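Local coordinates for translation initiation factor eIF2B subunit epsilon (Schizosaccharomyces pombe, PDB 5B04), which acts as a component of the eIF2B complex, which catalyses the exchange of GDP for GTP on the gamma subunit of translation initiation factor eIF2, at residues D37-L42 with C71-Q76; Y67-A72 with N96-R101. One frame throughout, in Å; residues are numbered along the deposited sequence.

Contact 1: D37-L42 with C71-Q76; sequences DKPRCL and CAHAGQ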
ATOM      1  N   ASP I  37     -43.035  20.257  50.839  1.00 79.82           N
ATOM      2  CA  ASP I  37     -42.050  21.327  50.850  1.00 86.98           C
ATOM      3  C   ASP I  37     -42.042  22.076  49.518  1.00 89.42           C
ATOM      4  O   ASP I  37     -42.121  23.304  49.485  1.00 89.31           O
ATOM      5  CB  ASP I  37     -40.662  20.756  51.149  1.00 85.65           C
ATOM      6  CG  ASP I  37     -39.583  21.818  51.169  1.00112.53           C
ATOM      7  OD1 ASP I  37     -39.881  22.965  51.563  1.00122.37           O
ATOM      8  OD2 ASP I  37     -38.435  21.505  50.790  1.00115.47           O
ATOM      9  N   LYS I  38     -41.947  21.327  48.423  1.00 83.84           N
ATOM     10  CA  LYS I  38     -41.937  21.904  47.081  1.00 78.02           C
ATOM     11  C   LYS I  38     -42.740  21.027  46.124  1.00 71.74           C
ATOM     12  O   LYS I  38     -42.726  19.812  46.248  1.00 76.69           O
ATOM     13  CB  LYS I  38     -40.501  22.067  46.572  1.00 86.06           C
ATOM     14  CG  LYS I  38     -39.768  20.756  46.337  1.00 62.55           C
ATOM     15  CD  LYS I  38     -38.510  20.968  45.514  1.00 55.63           C
ATOM     16  CE  LYS I  38     -37.543  21.903  46.216  1.00 56.28           C
ATOM     17  NZ  LYS I  38     -36.339  22.174  45.384  1.00 72.97           N
ATOM     18  N   PRO I  39     -43.427  21.640  45.149  1.00 65.83           N
ATOM     19  CA  PRO I  39     -44.316  20.887  44.254  1.00 68.47           C
ATOM     20  C   PRO I  39     -43.608  19.765  43.496  1.00 71.62           C
ATOM     21  O   PRO I  39     -42.388  19.810  43.330  1.00 70.89           O
ATOM     22  CB  PRO I  39     -44.814  21.957  43.283  1.00 69.90           C
ATOM     23  CG  PRO I  39     -43.737  22.985  43.295  1.00 68.83           C
ATOM     24  CD  PRO I  39     -43.267  23.035  44.708  1.00 60.03           C
ATOM     25  N   ARG I  40     -44.374  18.777  43.046  1.00 69.94           N
ATOM     26  CA  ARG I  40     -43.820  17.630  42.333  1.00 58.35           C
ATOM     27  C   ARG I  40     -43.098  18.046  41.054  1.00 57.89           C
ATOM     28  O   ARG I  40     -42.092  17.448  40.675  1.00 63.40           O
ATOM     29  CB  ARG I  40     -44.924  16.625  42.000  1.00 45.59           C
ATOM     30  CG  ARG I  40     -44.438  15.401  41.244  1.00 39.33           C
ATOM     31  CD  ARG I  40     -45.555  14.776  40.431  1.00 47.56           C
ATOM     32  NE  ARG I  40     -46.234  15.765  39.598  1.00 70.53           N
ATOM     33  CZ  ARG I  40     -45.769  16.208  38.434  1.00 79.61           C
ATOM     34  NH1 ARG I  40     -44.618  15.750  37.959  1.00 68.36           N
ATOM     35  NH2 ARG I  40     -46.453  17.111  37.745  1.00 83.21           N
ATOM     36  N   CYS I  41     -43.612  19.082  40.399  1.00 68.22           N
ATOM     37  CA  CYS I  41     -43.051  19.541  39.133  1.00 65.69           C
ATOM     38  C   CYS I  41     -41.715  20.256  39.311  1.00 65.94           C
ATOM     39  O   CYS I  41     -41.039  20.570  38.333  1.00 68.18           O
ATOM     40  CB  CYS I  41     -44.040  20.464  38.418  1.00 63.72           C
ATOM     41  SG  CYS I  41     -44.381  22.007  39.294  1.00 73.22           S
ATOM     42  N   LEU I  42     -41.336  20.518  40.559  1.00 57.68           N
ATOM     43  CA  LEU I  42     -40.066  21.180  40.839  1.00 63.03           C
ATOM     44  C   LEU I  42     -39.048  20.223  41.450  1.00 68.31           C
ATOM     45  O   LEU I  42     -37.933  20.624  41.784  1.00 64.80           O
ATOM     46  CB  LEU I  42     -40.276  22.383  41.761  1.00 60.92           C
ATOM     47  CG  LEU I  42     -40.853  23.635  41.099  1.00 59.91           C
ATOM     48  CD1 LEU I  42     -40.889  24.798  42.080  1.00 73.55           C
ATOM     49  CD2 LEU I  42     -40.051  24.002  39.860  1.00 60.50           C
ATOM     50  N   CYS I  71     -52.133  23.540  41.630  1.00 87.66           N
ATOM     51  CA  CYS I  71     -52.814  23.813  42.890  1.00 80.41           C
ATOM     52  C   CYS I  71     -51.833  23.988  44.048  1.00 68.56           C
ATOM     53  O   CYS I  71     -51.512  25.112  44.432  1.00 69.52           O
ATOM     54  CB  CYS I  71     -53.802  22.693  43.216  1.00 93.57           C
ATOM     55  SG  CYS I  71     -54.495  22.787  44.882  1.00 87.23           S
ATOM     56  N   ALA I  72     -51.368  22.872  44.602  1.00 62.89           N
ATOM     57  CA  ALA I  72     -50.481  22.908  45.761  1.00 69.59           C
ATOM     58  C   ALA I  72     -49.139  23.550  45.424  1.00 67.84           C
ATOM     59  O   ALA I  72     -48.535  23.243  44.395  1.00 76.44           O
ATOM     60  CB  ALA I  72     -50.272  21.506  46.314  1.00 57.46           C
ATOM     61  N   HIS I  73     -48.693  24.444  46.303  1.00 72.35           N
ATOM     62  CA  HIS I  73     -47.430  25.163  46.149  1.00 62.21           C
ATOM     63  C   HIS I  73     -47.363  25.947  44.843  1.00 62.40           C
ATOM     64  O   HIS I  73     -46.285  26.129  44.278  1.00 73.80           O
ATOM     65  CB  HIS I  73     -46.246  24.196  46.230  1.00 55.12           C
ATOM     66  CG  HIS I  73     -46.095  23.535  47.564  1.00 65.00           C
ATOM     67  ND1 HIS I  73     -45.643  24.205  48.680  1.00 64.83           N
ATOM     68  CD2 HIS I  73     -46.330  22.262  47.959  1.00 72.16           C
ATOM     69  CE1 HIS I  73     -45.609  23.373  49.707  1.00 79.42           C
ATOM     70  NE2 HIS I  73     -46.021  22.188  49.296  1.00 71.64           N
ATOM     71  N   ALA I  74     -48.515  26.420  44.375  1.00 51.49           N
ATOM     72  CA  ALA I  74     -48.590  27.170  43.125  1.00 63.53           C
ATOM     73  C   ALA I  74     -47.780  28.461  43.198  1.00 55.65           C
ATOM     74  O   ALA I  74     -47.425  29.039  42.171  1.00 73.76           O
ATOM     75  CB  ALA I  74     -50.037  27.474  42.773  1.00 63.47           C
ATOM     76  N   GLY I  75     -47.499  28.913  44.417  1.00 67.01           N
ATOM     77  CA  GLY I  75     -46.650  30.070  44.624  1.00 83.83           C
ATOM     78  C   GLY I  75     -45.244  29.793  44.134  1.00 80.49           C
ATOM     79  O   GLY I  75     -44.658  30.597  43.409  1.00 75.09           O
ATOM     80  N   GLN I  76     -44.684  28.675  44.552  1.00 73.58           N
ATOM     81  CA  GLN I  76     -43.357  28.325  44.123  1.00 72.00           C
ATOM     82  C   GLN I  76     -43.352  28.102  42.642  1.00 73.27           C
ATOM     83  O   GLN I  76     -42.433  28.488  41.955  1.00 67.78           O
ATOM     84  CB  GLN I  76     -42.905  27.066  44.822  1.00 72.01           C
ATOM     85  CG  GLN I  76     -42.604  27.232  46.289  1.00 68.77           C
ATOM     86  CD  GLN I  76     -42.264  25.918  46.930  1.00 78.11           C
ATOM     87  OE1 GLN I  76     -41.758  25.030  46.283  1.00 79.36           O
ATOM     88  NE2 GLN I  76     -42.550  25.789  48.203  1.00 75.74           N
TER

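Contact 2: Y67-A72 with N96-R101; sequences YVFCCA and NTIVSR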
ATOM      1  N   TYR I  67     -50.297  26.671  29.244  1.00 73.04           N
ATOM      2  CA  TYR I  67     -51.048  26.920  30.467  1.00 75.14           C
ATOM      3  C   TYR I  67     -50.818  25.801  31.473  1.00 67.23           C
ATOM      4  O   TYR I  67     -51.135  24.641  31.211  1.00 62.63           O
ATOM      5  CB  TYR I  67     -52.540  27.066  30.170  1.00 80.34           C
ATOM      6  CG  TYR I  67     -52.868  28.279  29.337  1.00 84.05           C
ATOM      7  CD1 TYR I  67     -52.802  29.555  29.879  1.00 75.02           C
ATOM      8  CD2 TYR I  67     -53.242  28.149  28.007  1.00 81.58           C
ATOM      9  CE1 TYR I  67     -53.098  30.669  29.120  1.00 78.08           C
ATOM     10  CE2 TYR I  67     -53.542  29.255  27.242  1.00 90.38           C
ATOM     11  CZ  TYR I  67     -53.469  30.514  27.802  1.00 93.53           C
ATOM     12  OH  TYR I  67     -53.766  31.620  27.041  1.00101.47           O
ATOM     13  N   VAL I  68     -50.263  26.158  32.625  1.00 64.16           N
ATOM     14  CA  VAL I  68     -49.941  25.176  33.649  1.00 64.68           C
ATOM     15  C   VAL I  68     -50.962  25.188  34.781  1.00 69.18           C
ATOM     16  O   VAL I  68     -50.895  26.030  35.678  1.00 69.69           O
ATOM     17  CB  VAL I  68     -48.537  25.414  34.236  1.00 65.25           C
ATOM     18  CG1 VAL I  68     -48.141  24.260  35.143  1.00 61.48           C
ATOM     19  CG2 VAL I  68     -47.520  25.588  33.119  1.00 59.27           C
ATOM     20  N   PHE I  69     -51.910  24.258  34.730  1.00 64.07           N
ATOM     21  CA  PHE I  69     -52.864  24.082  35.817  1.00 63.82           C
ATOM     22  C   PHE I  69     -52.149  23.552  37.052  1.00 70.24           C
ATOM     23  O   PHE I  69     -51.580  22.460  37.030  1.00 79.10           O
ATOM     24  CB  PHE I  69     -53.991  23.131  35.408  1.00 69.93           C
ATOM     25  CG  PHE I  69     -55.062  23.777  34.577  1.00 71.55           C
ATOM     26  CD1 PHE I  69     -56.075  24.507  35.175  1.00 66.68           C
ATOM     27  CD2 PHE I  69     -55.062  23.648  33.199  1.00 74.32           C
ATOM     28  CE1 PHE I  69     -57.067  25.097  34.416  1.00 65.50           C
ATOM     29  CE2 PHE I  69     -56.050  24.239  32.433  1.00 72.60           C
ATOM     30  CZ  PHE I  69     -57.053  24.964  33.044  1.00 70.72           C
ATOM     31  N   CYS I  70     -52.177  24.329  38.130  1.00 65.29           N
ATOM     32  CA  CYS I  70     -51.453  23.966  39.342  1.00 88.97           C
ATOM     33  C   CYS I  70     -52.203  24.381  40.603  1.00 85.65           C
ATOM     34  O   CYS I  70     -52.827  25.441  40.645  1.00 88.46           O
ATOM     35  CB  CYS I  70     -50.062  24.597  39.329  1.00 81.86           C
ATOM     36  SG  CYS I  70     -50.060  26.397  39.169  1.00 80.89           S
ATOM     37  N   CYS I  71     -52.133  23.540  41.630  1.00 87.66           N
ATOM     38  CA  CYS I  71     -52.814  23.813  42.890  1.00 80.41           C
ATOM     39  C   CYS I  71     -51.833  23.988  44.048  1.00 68.56           C
ATOM     40  O   CYS I  71     -51.512  25.112  44.432  1.00 69.52           O
ATOM     41  CB  CYS I  71     -53.802  22.693  43.216  1.00 93.57           C
ATOM     42  SG  CYS I  71     -54.495  22.787  44.882  1.00 87.23           S
ATOM     43  N   ALA I  72     -51.368  22.872  44.602  1.00 62.89           N
ATOM     44  CA  ALA I  72     -50.481  22.908  45.761  1.00 69.59           C
ATOM     45  C   ALA I  72     -49.139  23.550  45.424  1.00 67.84           C
ATOM     46  O   ALA I  72     -48.535  23.243  44.395  1.00 76.44           O
ATOM     47  CB  ALA I  72     -50.272  21.506  46.314  1.00 57.46           C
ATOM     48  N   ASN I  96     -48.242  30.702  31.097  1.00 68.02           N
ATOM     49  CA  ASN I  96     -49.216  31.274  32.017  1.00 69.44           C
ATOM     50  C   ASN I  96     -49.736  30.223  32.989  1.00 69.31           C
ATOM     51  O   ASN I  96     -50.096  29.118  32.586  1.00 65.17           O
ATOM     52  CB  ASN I  96     -50.380  31.901  31.247  1.00 81.50           C
ATOM     53  CG  ASN I  96     -49.975  33.154  30.498  1.00 90.11           C
ATOM     54  OD1 ASN I  96     -49.270  34.011  31.032  1.00 78.72           O
ATOM     55  ND2 ASN I  96     -50.419  33.269  29.252  1.00 97.76           N
ATOM     56  N   THR I  97     -49.770  30.569  34.269  1.00 75.02           N
ATOM     57  CA  THR I  97     -50.249  29.647  35.291  1.00 73.01           C
ATOM     58  C   THR I  97     -51.736  29.838  35.551  1.00 74.09           C
ATOM     59  O   THR I  97     -52.255  30.951  35.461  1.00 77.10           O
ATOM     60  CB  THR I  97     -49.482  29.820  36.615  1.00 57.82           C
ATOM     61  OG1 THR I  97     -49.619  31.170  37.076  1.00 92.77           O
ATOM     62  CG2 THR I  97     -48.010  29.505  36.421  1.00 61.30           C
ATOM     63  N   ILE I  98     -52.422  28.744  35.866  1.00 62.43           N
ATOM     64  CA  ILE I  98     -53.826  28.806  36.250  1.00 58.18           C
ATOM     65  C   ILE I  98     -54.038  28.086  37.575  1.00 74.29           C
ATOM     66  O   ILE I  98     -54.025  26.855  37.634  1.00 78.26           O
ATOM     67  CB  ILE I  98     -54.748  28.186  35.182  1.00 51.59           C
ATOM     68  CG1 ILE I  98     -54.581  28.909  33.843  1.00 57.25           C
ATOM     69  CG2 ILE I  98     -56.197  28.251  35.636  1.00 62.82           C
ATOM     70  CD1 ILE I  98     -55.481  28.380  32.747  1.00 59.83           C
ATOM     71  N   VAL I  99     -54.226  28.859  38.639  1.00 73.24           N
ATOM     72  CA  VAL I  99     -54.420  28.291  39.965  1.00 73.61           C
ATOM     73  C   VAL I  99     -55.824  27.716  40.111  1.00 71.85           C
ATOM     74  O   VAL I  99     -56.814  28.393  39.837  1.00 78.56           O
ATOM     75  CB  VAL I  99     -54.184  29.337  41.069  1.00 69.15           C
ATOM     76  CG1 VAL I  99     -54.204  28.672  42.437  1.00 66.34           C
ATOM     77  CG2 VAL I  99     -52.862  30.052  40.844  1.00 70.07           C
ATOM     78  N   SER I 100     -55.900  26.461  40.537  1.00 77.40           N
ATOM     79  CA  SER I 100     -57.181  25.804  40.764  1.00 84.48           C
ATOM     80  C   SER I 100     -57.257  25.255  42.182  1.00 98.88           C
ATOM     81  O   SER I 100     -56.345  25.457  42.985  1.00106.70           O
ATOM     82  CB  SER I 100     -57.398  24.681  39.749  1.00 92.24           C
ATOM     83  OG  SER I 100     -58.643  24.038  39.960  1.00111.40           O
ATOM     84  N   ARG I 101     -58.348  24.562  42.488  1.00108.51           N
ATOM     85  CA  ARG I 101     -58.529  23.969  43.806  1.00112.14           C
ATOM     86  C   ARG I 101     -58.038  22.524  43.829  1.00108.04           C
ATOM     87  O   ARG I 101     -57.743  21.944  42.782  1.00 95.42           O
ATOM     88  CB  ARG I 101     -59.996  24.045  44.230  1.00117.02           C
ATOM     89  CG  ARG I 101     -60.792  25.124  43.514  1.00122.38           C
ATOM     90  CD  ARG I 101     -62.268  24.783  43.502  1.00130.97           C
ATOM     91  NE  ARG I 101     -62.543  23.667  42.603  1.00149.25           N
ATOM     92  CZ  ARG I 101     -63.676  22.976  42.595  1.00143.35           C
ATOM     93  NH1 ARG I 101     -64.648  23.284  43.443  1.00125.31           N
ATOM     94  NH2 ARG I 101     -63.837  21.974  41.741  1.00123.54           N
TER

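Contact 1: D37-L42 with C71-Q76
Gln76 leans toward the loop 37-42 with its CG beside the backbone N and opposite the carbonyl carbon (chi1 -71°), and from there the chain runs straight on (chi2 176°), carrying the amide from the first turn of helix 74-83 up to the backbone of Asp37. His73 has its CG likewise beside the backbone N, which turns one face of its ring to the peptide that joins Asp37 to Lys38.

The polar link is one hydrogen bond, from Gln76 NE2 to Asp37 O at 2.8 Å. It is nearly straight, 175° at the hydrogen, and lies in the plane of the carbonyl and almost in the amide plane, so both flat groups are well aligned for it. A glutamine suits this place because its length spans the gap and its amide offers an N-H to a main-chain oxygen whatever the side chain there. The other end of the amide, OE1, faces Lys38 CB and Pro39 CD.

Over one face of the His73 imidazole, displaced toward its rim, lie Asp37 C and Lys38 N. Its CB packs on Pro39 CD at 3.5 Å, where the rigid proline ring gives a compact apolar surface without an N-H to satisfy. Further along, Leu42 CD1 reaches Gln76 CB at 4.1 Å. The same helix also sets Ile77 against Pro39 and Tyr80 against Leu42.

Were Gln76 replaced by an alanine, Asp37 O would probably lose this donor and a gap would probably open beside Pro39.

His73, third residue of the type II turn from Cys71 to Ala74, is also the N-cap of helix 74-83. The chemistry thus implies a surface join in the nucleotidyl transferase-like region, with one neutral amide fixing the loop's backbone and apolar contacts filling in beside it.

Contact 2: Y67-A72 with N96-R101
The Phe69 ring has Ile98 CD1 over one face, a CH-pi contact 4.2 Å from the centroid and 27° off the normal, while Ile98 CG2 comes within 3.5 Å of Phe69 CE1. The Tyr67 ring meets its neighbours obliquely: Asn96 CB lies 3.6 Å from Tyr67 CD1. Both arms of the branched Ile98 pack on Phe69, and the longer one, ending in CD1, also reaches the Tyr67 ring. The tyrosine hydroxyl is hydrogen-bonded to Glu65.

Beneath these side chains the parallel strands are paired by Val68 N to Asn96 O, Ile98 N to Val68 O at 3.1 Å, Cys70 N to Ile98 O and Ser100 N to Cys70 O. The last bond carries the pairing just past the end of strand 94-99, where Cys71 SG rests against the backbone of Ser100 and Arg101.

Strands 65-70 and 94-99 are the two arms of a beta-alpha-beta crossover through helix 74-83. That helix packs on the face bearing Cys70 and Thr97, with Ile77 against Cys70 and Ile81 against Thr97. On the face of Tyr67, Phe69 and Ile98, helix 108-115 packs on Phe69. Within the sheet, strand 19-23 runs parallel along the other edge of strand 65-70.

The centres of contacts 1 and 2 lie about 10 Å apart, and the two share Cys71 and Ala72, which begin the short link between strand 65-70 and helix 74-83. Along the chain the order is loop 37-42, strand 65-70, the link, helix 74-83 and then strand 94-99. Contact 2 pairs the two strands of the beta-alpha-beta unit, whereas contact 1 brings the earlier loop onto the start of its helix. They also touch directly, Ala74 CB packing at 4.3 Å from Val99 CG2. Because the two contacts have those residues in common, strand pairing and loop attachment meet at one strand-to-helix junction of the nucleotidyl transferase-like region.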